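Local coordinates for aminoglycoside 6'-n-acetyltransferase (Salmonella choleraesuis, PDB 2VBQ), which catalyses transfer of the acetyl group of acetyl-CoA to the 6'-amino group of aminoglycosides, conferring resistance to antibiotics such as tobramycin and amikacin, at residues N27-R38 / H50-L58; A74-R83 / P94-L104. All coordinates share one frame; numbering follows the deposited sequence.

Contact 1 (N27-R38 / H50-L58); sequences NKTHLEHWRGLR and HLADGEEIL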
loop_
_atom_site.group_PDB
_atom_site.type_symbol
_atom_site.label_atom_id
_atom_site.label_comp_id
_atom_site.label_asym_id
_atom_site.label_seq_id
_atom_site.Cartn_x
_atom_site.Cartn_y
_atom_site.Cartn_z
ATOM N N ASN A 27 17.638 4.907 16.960
ATOM C CA ASN A 27 17.628 4.020 18.104
ATOM C C ASN A 27 17.074 4.838 19.276
ATOM O O ASN A 27 16.654 6.002 19.099
ATOM C CB ASN A 27 19.036 3.416 18.331
ATOM C CG ASN A 27 20.124 4.467 18.565
ATOM O OD1 ASN A 27 19.856 5.560 19.064
ATOM N ND2 ASN A 27 21.368 4.125 18.224
ATOM N N LYS A 28 17.036 4.233 20.461
ATOM C CA LYS A 28 16.596 4.909 21.668
ATOM C C LYS A 28 17.204 6.317 21.827
ATOM O O LYS A 28 16.520 7.260 22.244
ATOM C CB LYS A 28 16.951 4.045 22.891
ATOM C CG LYS A 28 16.103 4.332 24.125
ATOM C CD LYS A 28 14.710 3.719 23.985
ATOM C CE LYS A 28 13.824 4.054 25.177
ATOM N NZ LYS A 28 14.313 3.470 26.466
ATOM N N THR A 29 18.483 6.457 21.489
ATOM C CA THR A 29 19.156 7.741 21.672
ATOM C C THR A 29 18.673 8.873 20.729
ATOM O O THR A 29 18.821 10.048 21.058
ATOM C CB THR A 29 20.705 7.612 21.693
ATOM O OG1 THR A 29 21.201 7.292 20.389
ATOM C CG2 THR A 29 21.148 6.541 22.688
ATOM N N HIS A 30 18.058 8.528 19.595
ATOM C CA HIS A 30 17.574 9.549 18.664
ATOM C C HIS A 30 16.077 9.756 18.714
ATOM O O HIS A 30 15.531 10.433 17.844
ATOM C CB HIS A 30 17.940 9.202 17.223
ATOM C CG HIS A 30 19.402 9.051 16.993
ATOM N ND1 HIS A 30 19.994 7.822 16.798
ATOM C CD2 HIS A 30 20.393 9.969 16.925
ATOM C CE1 HIS A 30 21.293 7.993 16.616
ATOM N NE2 HIS A 30 21.561 9.285 16.694
ATOM N N LEU A 31 15.411 9.137 19.693
ATOM C CA LEU A 31 13.951 9.176 19.759
ATOM C C LEU A 31 13.409 10.589 19.863
ATOM O O LEU A 31 12.436 10.919 19.185
ATOM C CB LEU A 31 13.404 8.359 20.930
ATOM C CG LEU A 31 13.089 6.871 20.760
ATOM C CD1 LEU A 31 12.678 6.299 22.127
ATOM C CD2 LEU A 31 11.996 6.644 19.720
ATOM N N GLU A 32 14.006 11.415 20.722
ATOM C CA GLU A 32 13.564 12.842 20.840
ATOM C C GLU A 32 13.848 13.690 19.588
ATOM O O GLU A 32 13.032 14.513 19.216
ATOM C CB GLU A 32 14.161 13.516 22.077
ATOM C CG GLU A 32 13.607 12.963 23.398
ATOM C CD GLU A 32 14.241 11.644 23.805
ATOM O OE1 GLU A 32 15.230 11.191 23.168
ATOM O OE2 GLU A 32 13.741 11.050 24.791
ATOM N N HIS A 33 15.000 13.476 18.949
ATOM C CA HIS A 33 15.296 14.114 17.666
ATOM C C HIS A 33 14.194 13.795 16.649
ATOM O O HIS A 33 13.678 14.691 15.966
ATOM C CB HIS A 33 16.619 13.633 17.089
ATOM C CG HIS A 33 17.834 14.082 17.834
ATOM N ND1 HIS A 33 17.949 15.331 18.405
ATOM C CD2 HIS A 33 19.017 13.461 18.050
ATOM C CE1 HIS A 33 19.140 15.446 18.970
ATOM N NE2 HIS A 33 19.810 14.330 18.759
ATOM N N TRP A 34 13.847 12.509 16.556
ATOM C CA TRP A 34 12.835 12.023 15.618
ATOM C C TRP A 34 11.421 12.556 15.900
ATOM O O TRP A 34 10.786 13.119 15.009
ATOM C CB TRP A 34 12.870 10.494 15.599
ATOM C CG TRP A 34 11.844 9.831 14.771
ATOM C CD1 TRP A 34 11.836 9.690 13.406
ATOM C CD2 TRP A 34 10.674 9.166 15.256
ATOM N NE1 TRP A 34 10.712 8.977 13.013
ATOM C CE2 TRP A 34 9.981 8.656 14.128
ATOM C CE3 TRP A 34 10.145 8.945 16.539
ATOM C CZ2 TRP A 34 8.795 7.911 14.246
ATOM C CZ3 TRP A 34 8.945 8.219 16.662
ATOM C CH2 TRP A 34 8.291 7.703 15.518
ATOM N N ARG A 35 10.941 12.404 17.133
ATOM C CA ARG A 35 9.649 12.961 17.533
ATOM C C ARG A 35 9.579 14.499 17.289
ATOM O O ARG A 35 8.563 15.009 16.828
ATOM C CB ARG A 35 9.367 12.663 19.018
ATOM C CG ARG A 35 9.163 11.192 19.432
ATOM C CD ARG A 35 8.590 11.170 20.901
ATOM N NE ARG A 35 9.196 10.115 21.723
ATOM C CZ ARG A 35 10.064 10.332 22.714
ATOM N NH1 ARG A 35 10.432 11.572 23.039
ATOM N NH2 ARG A 35 10.566 9.306 23.395
ATOM N N GLY A 36 10.666 15.221 17.556
ATOM C CA GLY A 36 10.680 16.684 17.338
ATOM C C GLY A 36 10.442 17.080 15.883
ATOM O O GLY A 36 9.732 18.060 15.592
ATOM N N LEU A 37 11.027 16.312 14.963
ATOM C CA LEU A 37 10.858 16.529 13.533
ATOM C C LEU A 37 9.531 16.002 12.990
ATOM O O LEU A 37 8.870 16.650 12.174
ATOM C CB LEU A 37 12.024 15.867 12.783
ATOM C CG LEU A 37 13.329 16.635 12.822
ATOM C CD1 LEU A 37 14.505 15.705 12.476
ATOM C CD2 LEU A 37 13.263 17.903 11.896
ATOM N N ARG A 38 9.145 14.813 13.450
ATOM C CA ARG A 38 7.915 14.169 12.989
ATOM C C ARG A 38 6.667 15.024 13.237
ATOM O O ARG A 38 5.730 15.049 12.429
ATOM C CB ARG A 38 7.782 12.795 13.650
ATOM C CG ARG A 38 7.021 11.782 12.808
ATOM C CD ARG A 38 7.237 10.465 13.447
ATOM N NE ARG A 38 6.693 9.312 12.745
ATOM C CZ ARG A 38 5.611 8.641 13.127
ATOM N NH1 ARG A 38 4.912 9.040 14.187
ATOM N NH2 ARG A 38 5.227 7.568 12.441
ATOM N N HIS A 50 2.705 9.467 18.214
ATOM C CA HIS A 50 4.163 9.599 18.045
ATOM C C HIS A 50 4.968 8.740 19.037
ATOM O O HIS A 50 5.968 8.121 18.667
ATOM C CB HIS A 50 4.594 11.070 18.155
ATOM C CG HIS A 50 4.125 11.935 17.021
ATOM N ND1 HIS A 50 4.544 11.753 15.720
ATOM C CD2 HIS A 50 3.286 12.998 16.997
ATOM C CE1 HIS A 50 3.976 12.660 14.944
ATOM N NE2 HIS A 50 3.208 13.427 15.693
ATOM N N LEU A 51 4.515 8.695 20.292
ATOM C CA LEU A 51 5.176 7.913 21.342
ATOM C C LEU A 51 5.111 6.401 21.092
ATOM O O LEU A 51 6.133 5.700 21.165
ATOM C CB LEU A 51 4.586 8.253 22.718
ATOM C CG LEU A 51 5.116 7.469 23.923
ATOM C CD1 LEU A 51 6.473 8.004 24.381
ATOM C CD2 LEU A 51 4.093 7.485 25.075
ATOM N N ALA A 52 3.907 5.912 20.809
ATOM C CA ALA A 52 3.693 4.495 20.547
ATOM C C ALA A 52 4.412 4.083 19.252
ATOM O O ALA A 52 5.008 3.008 19.193
ATOM C CB ALA A 52 2.207 4.183 20.469
ATOM N N ASP A 53 4.356 4.953 18.240
ATOM C CA ASP A 53 5.064 4.744 16.968
ATOM C C ASP A 53 6.568 4.603 17.153
ATOM O O ASP A 53 7.183 3.714 16.571
ATOM C CB ASP A 53 4.757 5.868 15.980
ATOM C CG ASP A 53 3.303 5.883 15.543
ATOM O OD1 ASP A 53 2.555 4.942 15.897
ATOM O OD2 ASP A 53 2.906 6.846 14.850
ATOM N N GLY A 54 7.144 5.483 17.968
ATOM C CA GLY A 54 8.557 5.418 18.305
ATOM C C GLY A 54 8.958 4.059 18.832
ATOM O O GLY A 54 9.872 3.417 18.287
ATOM N N GLU A 55 8.263 3.628 19.892
ATOM C CA GLU A 55 8.565 2.365 20.574
ATOM C C GLU A 55 8.420 1.156 19.645
ATOM O O GLU A 55 9.270 0.271 19.648
ATOM C CB GLU A 55 7.698 2.175 21.833
ATOM C CG GLU A 55 7.896 3.227 22.922
ATOM C CD GLU A 55 9.363 3.487 23.283
ATOM O OE1 GLU A 55 10.165 2.517 23.387
ATOM O OE2 GLU A 55 9.711 4.676 23.479
ATOM N N GLU A 56 7.347 1.138 18.857
ATOM C CA GLU A 56 7.127 0.085 17.878
ATOM C C GLU A 56 8.305 -0.020 16.913
ATOM O O GLU A 56 8.856 -1.108 16.739
ATOM C CB GLU A 56 5.842 0.328 17.099
ATOM C CG GLU A 56 5.365 -0.887 16.306
ATOM C CD GLU A 56 4.292 -0.539 15.290
ATOM O OE1 GLU A 56 3.972 0.659 15.150
ATOM O OE2 GLU A 56 3.768 -1.460 14.627
ATOM N N ILE A 57 8.705 1.114 16.323
ATOM C CA ILE A 57 9.789 1.136 15.339
ATOM C C ILE A 57 11.086 0.533 15.909
ATOM O O ILE A 57 11.743 -0.278 15.251
ATOM C CB ILE A 57 10.011 2.562 14.712
ATOM C CG1 ILE A 57 8.777 2.995 13.895
ATOM C CG2 ILE A 57 11.251 2.572 13.810
ATOM C CD1 ILE A 57 8.684 4.465 13.571
ATOM N N LEU A 58 11.432 0.900 17.138
ATOM C CA LEU A 58 12.649 0.387 17.772
ATOM C C LEU A 58 12.624 -1.139 17.961
ATOM O O LEU A 58 13.661 -1.786 18.011
ATOM C CB LEU A 58 12.905 1.093 19.115
ATOM C CG LEU A 58 13.150 2.611 19.080
ATOM C CD1 LEU A 58 13.357 3.148 20.479
ATOM C CD2 LEU A 58 14.340 2.942 18.178
#

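Contact 2 (A74-R83 / P94-L104); sequences AIGFADASIR and PVVFLEGIFVL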
loop_
_atom_site.group_PDB
_atom_site.type_symbol
_atom_site.label_atom_id
_atom_site.label_comp_id
_atom_site.label_asym_id
_atom_site.label_seq_id
_atom_site.Cartn_x
_atom_site.Cartn_y
_atom_site.Cartn_z
ATOM N N ALA A 74 19.474 17.515 14.636
ATOM C CA ALA A 74 18.738 16.719 13.669
ATOM C C ALA A 74 18.004 17.645 12.708
ATOM O O ALA A 74 17.178 18.487 13.116
ATOM C CB ALA A 74 17.770 15.793 14.396
ATOM N N ILE A 75 18.331 17.515 11.422
ATOM C CA ILE A 75 17.829 18.443 10.439
ATOM C C ILE A 75 16.795 17.821 9.496
ATOM O O ILE A 75 16.209 18.519 8.679
ATOM C CB ILE A 75 18.981 19.101 9.652
ATOM C CG1 ILE A 75 19.790 18.052 8.836
ATOM C CG2 ILE A 75 19.916 19.875 10.609
ATOM C CD1 ILE A 75 20.951 18.684 8.033
ATOM N N GLY A 76 16.600 16.507 9.586
ATOM C CA GLY A 76 15.540 15.870 8.797
ATOM C C GLY A 76 15.417 14.407 9.139
ATOM O O GLY A 76 16.266 13.873 9.877
ATOM N N PHE A 77 14.360 13.766 8.637
ATOM C CA PHE A 77 14.172 12.337 8.876
ATOM C C PHE A 77 13.397 11.672 7.761
ATOM O O PHE A 77 12.714 12.317 6.943
ATOM C CB PHE A 77 13.471 12.052 10.235
ATOM C CG PHE A 77 11.995 12.224 10.184
ATOM C CD1 PHE A 77 11.438 13.520 10.178
ATOM C CD2 PHE A 77 11.141 11.107 10.112
ATOM C CE1 PHE A 77 10.053 13.693 10.086
ATOM C CE2 PHE A 77 9.750 11.274 10.031
ATOM C CZ PHE A 77 9.207 12.563 10.030
ATOM N N ALA A 78 13.485 10.346 7.764
ATOM C CA ALA A 78 12.640 9.527 6.937
ATOM C C ALA A 78 12.152 8.310 7.720
ATOM O O ALA A 78 12.914 7.686 8.470
ATOM C CB ALA A 78 13.400 9.091 5.647
ATOM N N ASP A 79 10.875 7.975 7.525
ATOM C CA ASP A 79 10.329 6.722 8.039
ATOM C C ASP A 79 10.259 5.741 6.879
ATOM O O ASP A 79 9.826 6.120 5.796
ATOM C CB ASP A 79 8.910 6.933 8.604
ATOM C CG ASP A 79 8.895 7.747 9.897
ATOM O OD1 ASP A 79 9.928 7.861 10.565
ATOM O OD2 ASP A 79 7.821 8.262 10.263
ATOM N N ALA A 80 10.641 4.480 7.115
ATOM C CA ALA A 80 10.593 3.447 6.068
ATOM C C ALA A 80 9.982 2.151 6.614
ATOM O O ALA A 80 9.973 1.919 7.823
ATOM C CB ALA A 80 11.973 3.202 5.495
ATOM N N SER A 81 9.426 1.345 5.724
ATOM C CA SER A 81 8.948 0.027 6.084
ATOM C C SER A 81 9.379 -0.986 5.036
ATOM O O SER A 81 9.742 -0.620 3.912
ATOM C CB SER A 81 7.414 0.029 6.141
ATOM O OG SER A 81 6.883 0.285 4.838
ATOM N N ILE A 82 9.301 -2.263 5.413
ATOM C CA ILE A 82 9.346 -3.366 4.460
ATOM C C ILE A 82 7.918 -3.903 4.375
ATOM O O ILE A 82 7.375 -4.465 5.353
ATOM C CB ILE A 82 10.256 -4.504 4.934
ATOM C CG1 ILE A 82 11.661 -3.976 5.295
ATOM C CG2 ILE A 82 10.260 -5.653 3.852
ATOM C CD1 ILE A 82 12.426 -3.340 4.157
ATOM N N ARG A 83 7.317 -3.726 3.212
ATOM C CA ARG A 83 5.920 -4.049 3.030
ATOM C C ARG A 83 5.787 -5.391 2.314
ATOM O O ARG A 83 6.394 -5.592 1.272
ATOM C CB ARG A 83 5.196 -2.964 2.212
ATOM C CG ARG A 83 4.919 -1.666 2.975
ATOM C CD ARG A 83 3.864 -0.898 2.194
ATOM N NE ARG A 83 3.606 0.472 2.634
ATOM C CZ ARG A 83 2.792 1.313 1.983
ATOM N NH1 ARG A 83 2.157 0.913 0.882
ATOM N NH2 ARG A 83 2.602 2.549 2.423
ATOM N N PRO A 94 9.004 -8.744 -0.855
ATOM C CA PRO A 94 8.511 -7.519 -0.246
ATOM C C PRO A 94 9.122 -6.268 -0.911
ATOM O O PRO A 94 10.027 -6.384 -1.758
ATOM C CB PRO A 94 8.990 -7.640 1.217
ATOM C CG PRO A 94 10.302 -8.333 1.089
ATOM C CD PRO A 94 10.130 -9.316 -0.080
ATOM N N VAL A 95 8.614 -5.101 -0.515
ATOM C CA VAL A 95 9.029 -3.813 -1.081
ATOM C C VAL A 95 9.455 -2.889 0.072
ATOM O O VAL A 95 8.793 -2.872 1.131
ATOM C CB VAL A 95 7.868 -3.167 -1.920
ATOM C CG1 VAL A 95 8.216 -1.742 -2.375
ATOM C CG2 VAL A 95 7.530 -4.033 -3.123
ATOM N N VAL A 96 10.567 -2.171 -0.120
ATOM C CA VAL A 96 10.969 -1.093 0.815
ATOM C C VAL A 96 10.214 0.203 0.512
ATOM O O VAL A 96 10.237 0.718 -0.624
ATOM C CB VAL A 96 12.547 -0.885 0.945
ATOM C CG1 VAL A 96 13.196 -0.417 -0.355
ATOM C CG2 VAL A 96 12.868 0.056 2.133
ATOM N N PHE A 97 9.470 0.685 1.508
ATOM C CA PHE A 97 8.531 1.756 1.255
ATOM C C PHE A 97 8.887 3.017 2.043
ATOM O O PHE A 97 9.144 2.953 3.254
ATOM C CB PHE A 97 7.053 1.346 1.545
ATOM C CG PHE A 97 6.061 2.238 0.833
ATOM C CD1 PHE A 97 5.685 3.475 1.373
ATOM C CD2 PHE A 97 5.575 1.883 -0.426
ATOM C CE1 PHE A 97 4.810 4.327 0.686
ATOM C CE2 PHE A 97 4.703 2.731 -1.111
ATOM C CZ PHE A 97 4.318 3.946 -0.541
ATOM N N LEU A 98 8.946 4.147 1.334
ATOM C CA LEU A 98 9.190 5.454 1.967
ATOM C C LEU A 98 7.874 5.951 2.601
ATOM O O LEU A 98 6.994 6.461 1.904
ATOM C CB LEU A 98 9.772 6.458 0.945
ATOM C CG LEU A 98 10.252 7.834 1.478
ATOM C CD1 LEU A 98 11.464 7.668 2.419
ATOM C CD2 LEU A 98 10.591 8.802 0.358
ATOM N N GLU A 99 7.752 5.795 3.925
ATOM C CA GLU A 99 6.504 6.079 4.636
ATOM C C GLU A 99 6.350 7.566 4.990
ATOM O O GLU A 99 5.234 8.068 5.120
ATOM C CB GLU A 99 6.368 5.199 5.902
ATOM C CG GLU A 99 6.337 3.656 5.650
ATOM C CD GLU A 99 5.033 3.135 4.993
ATOM O OE1 GLU A 99 4.142 3.936 4.631
ATOM O OE2 GLU A 99 4.913 1.904 4.816
ATOM N N GLY A 100 7.476 8.269 5.100
ATOM C CA GLY A 100 7.468 9.719 5.402
ATOM C C GLY A 100 8.854 10.304 5.219
ATOM O O GLY A 100 9.843 9.632 5.487
ATOM N N ILE A 101 8.931 11.551 4.771
ATOM C CA ILE A 101 10.203 12.235 4.655
ATOM C C ILE A 101 9.990 13.742 4.850
ATOM O O ILE A 101 9.026 14.331 4.321
ATOM C CB ILE A 101 10.948 11.898 3.324
ATOM C CG1 ILE A 101 12.412 12.349 3.392
ATOM C CG2 ILE A 101 10.184 12.484 2.096
ATOM C CD1 ILE A 101 13.348 11.643 2.452
ATOM N N PHE A 102 10.906 14.348 5.597
ATOM C CA PHE A 102 10.823 15.762 5.946
ATOM C C PHE A 102 12.205 16.296 6.240
ATOM O O PHE A 102 12.979 15.663 6.966
ATOM C CB PHE A 102 9.911 15.957 7.172
ATOM C CG PHE A 102 9.912 17.381 7.717
ATOM C CD1 PHE A 102 9.036 18.353 7.194
ATOM C CD2 PHE A 102 10.774 17.737 8.752
ATOM C CE1 PHE A 102 9.044 19.702 7.716
ATOM C CE2 PHE A 102 10.795 19.051 9.265
ATOM C CZ PHE A 102 9.923 20.024 8.744
ATOM N N VAL A 103 12.515 17.461 5.683
ATOM C CA VAL A 103 13.758 18.170 5.973
ATOM C C VAL A 103 13.369 19.580 6.398
ATOM O O VAL A 103 12.479 20.176 5.776
ATOM C CB VAL A 103 14.716 18.219 4.740
ATOM C CG1 VAL A 103 15.971 19.077 5.011
ATOM C CG2 VAL A 103 15.120 16.799 4.308
ATOM N N LEU A 104 13.977 20.077 7.475
ATOM C CA LEU A 104 13.648 21.426 7.971
ATOM C C LEU A 104 13.810 22.460 6.858
ATOM O O LEU A 104 14.784 22.384 6.093
ATOM C CB LEU A 104 14.568 21.815 9.134
ATOM C CG LEU A 104 14.276 21.135 10.478
ATOM C CD1 LEU A 104 15.420 21.350 11.431
ATOM C CD2 LEU A 104 12.986 21.642 11.082
#

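Contact 1 (N27-R38 / H50-L58)
His50 and Arg38 bury the most surface here, and they meet across one end of a helix pair. The arginine chain runs straight from CG to NE, and its CB, CG and CD pass along the imidazole before the guanidinium turns its edge to two acceptors. Arg38 NH1 donates to His50 ND1 over 3.1 Å, reaching the nitrogen from 31° outside the imidazole plane. The same NH1 also gives a salt-bridged hydrogen bond to Asp53 OD2 at 3.0 Å, on the anti lone pair of that oxygen and in the guanidinium plane; carboxylate and guanidinium stand nearly perpendicular. One nitrogen thus ties together two residues a helical turn apart. Helices 31-41 and 47-59 are the pair that follows the first strand in the GNAT fold, and their segments run roughly antiparallel, at 135°, with axes 10.6 Å apart. Arg38 lines the pocket of the bisubstrate analogue, so the grip of His50 and Asp53 on NH1, with NE salt-bridged to Asp79, is consistent with a pocket residue held in place.

Leu58 occupies the far end. Its CD1 meets Leu31 CD1 tip to tip at 3.6 Å, while its other methyl, CD2, lies against Asn27 CA at 3.5 Å. Lys28 crosses it at about a right angle, laying CD on CD1.

Between the two ends stands Trp34, its NE1 hydrogen-bonded to Asp79. With CG swung opposite the backbone nitrogen (chi1 176°), the six-membered part of its indole reaches the second helix, where CZ3 comes to 3.3 Å from Gly54 CA. Gly54 brings no side chain, so ring and backbone meet directly. One turn on, Ile57 CD1 touches Trp34 CZ2 at 3.5 Å.

Contact 2 (A74-R83 / P94-L104)
Two neighbouring strands of the central sheet, 73-83 and 95-103, pair here as an antiparallel beta hairpin at the core of the GNAT fold, interrupted by a classic beta bulge. The bulge falls where Glu99 and Gly100 both face Asp79. Asp79 O accepts from Glu99 N at 2.8 Å and from Gly100 N at 3.3 Å, both from the same face of its carbonyl plane. In this family a bulge in this strand splays it from the next and opens the cleft for acetyl-CoA. Consistent with that, Glu99 O, Ile101 N and Val103 N all hydrogen-bond to the bisubstrate analogue.

On either side of the bulge the pairing is regular, from Gly76 with Val103 to Arg83 with Val95. The face bearing Ala80, Ile82, Val96 and Ile101 packs on helix 112-126; there Ile82 CG2 also lies beside Pro94 CB. Over the other face, Phe77 CE1 rests on Phe102 CB at 3.7 Å, and Phe97 meets Phe160 of the second subunit.

That second face also carries a compact polar cluster. The Arg83 guanidinium lies flat on the Phe97 ring, planes 10° apart, in a cation-pi stack with CZ 3.5 Å from the ring centroid. Its edge is turned to Glu99, a substrate-binding residue, and grips both carboxylate oxygens side-on: NE to OE2 at 2.9 Å, NH2 to OE1 at 3.0 Å. With its hydroxyl set between the backbone nitrogen and carbonyl carbon (chi1 65°), Ser81 supplies a further bond to the carboxylate, OG meeting Glu99 OE2 at 2.6 Å on the anti side while Arg83 NE takes the syn side.

In the fold
From the N terminus, the chain leaves strand 21-25, forms helix 31-41 and turns back into helix 47-59, so that contact 1 closes the short turn between them. It then runs through strand 63-70 before entering strand 73-83; a loop leads to strand 95-103, and contact 2 closes this hairpin. The two closures follow in series, neither enclosing nor crossing the other. In space they adjoin through Asp79, whose OD2 forms a salt bridge with Arg38 NE and whose OD1 probably accepts a hydrogen bond from Trp34 NE1 and also hydrogen-bonds Ser65 OG on strand 63-70, while Leu37 and Arg38 pack on Phe77. The helix pair is thereby fastened to the central sheet beside the substrate pocket.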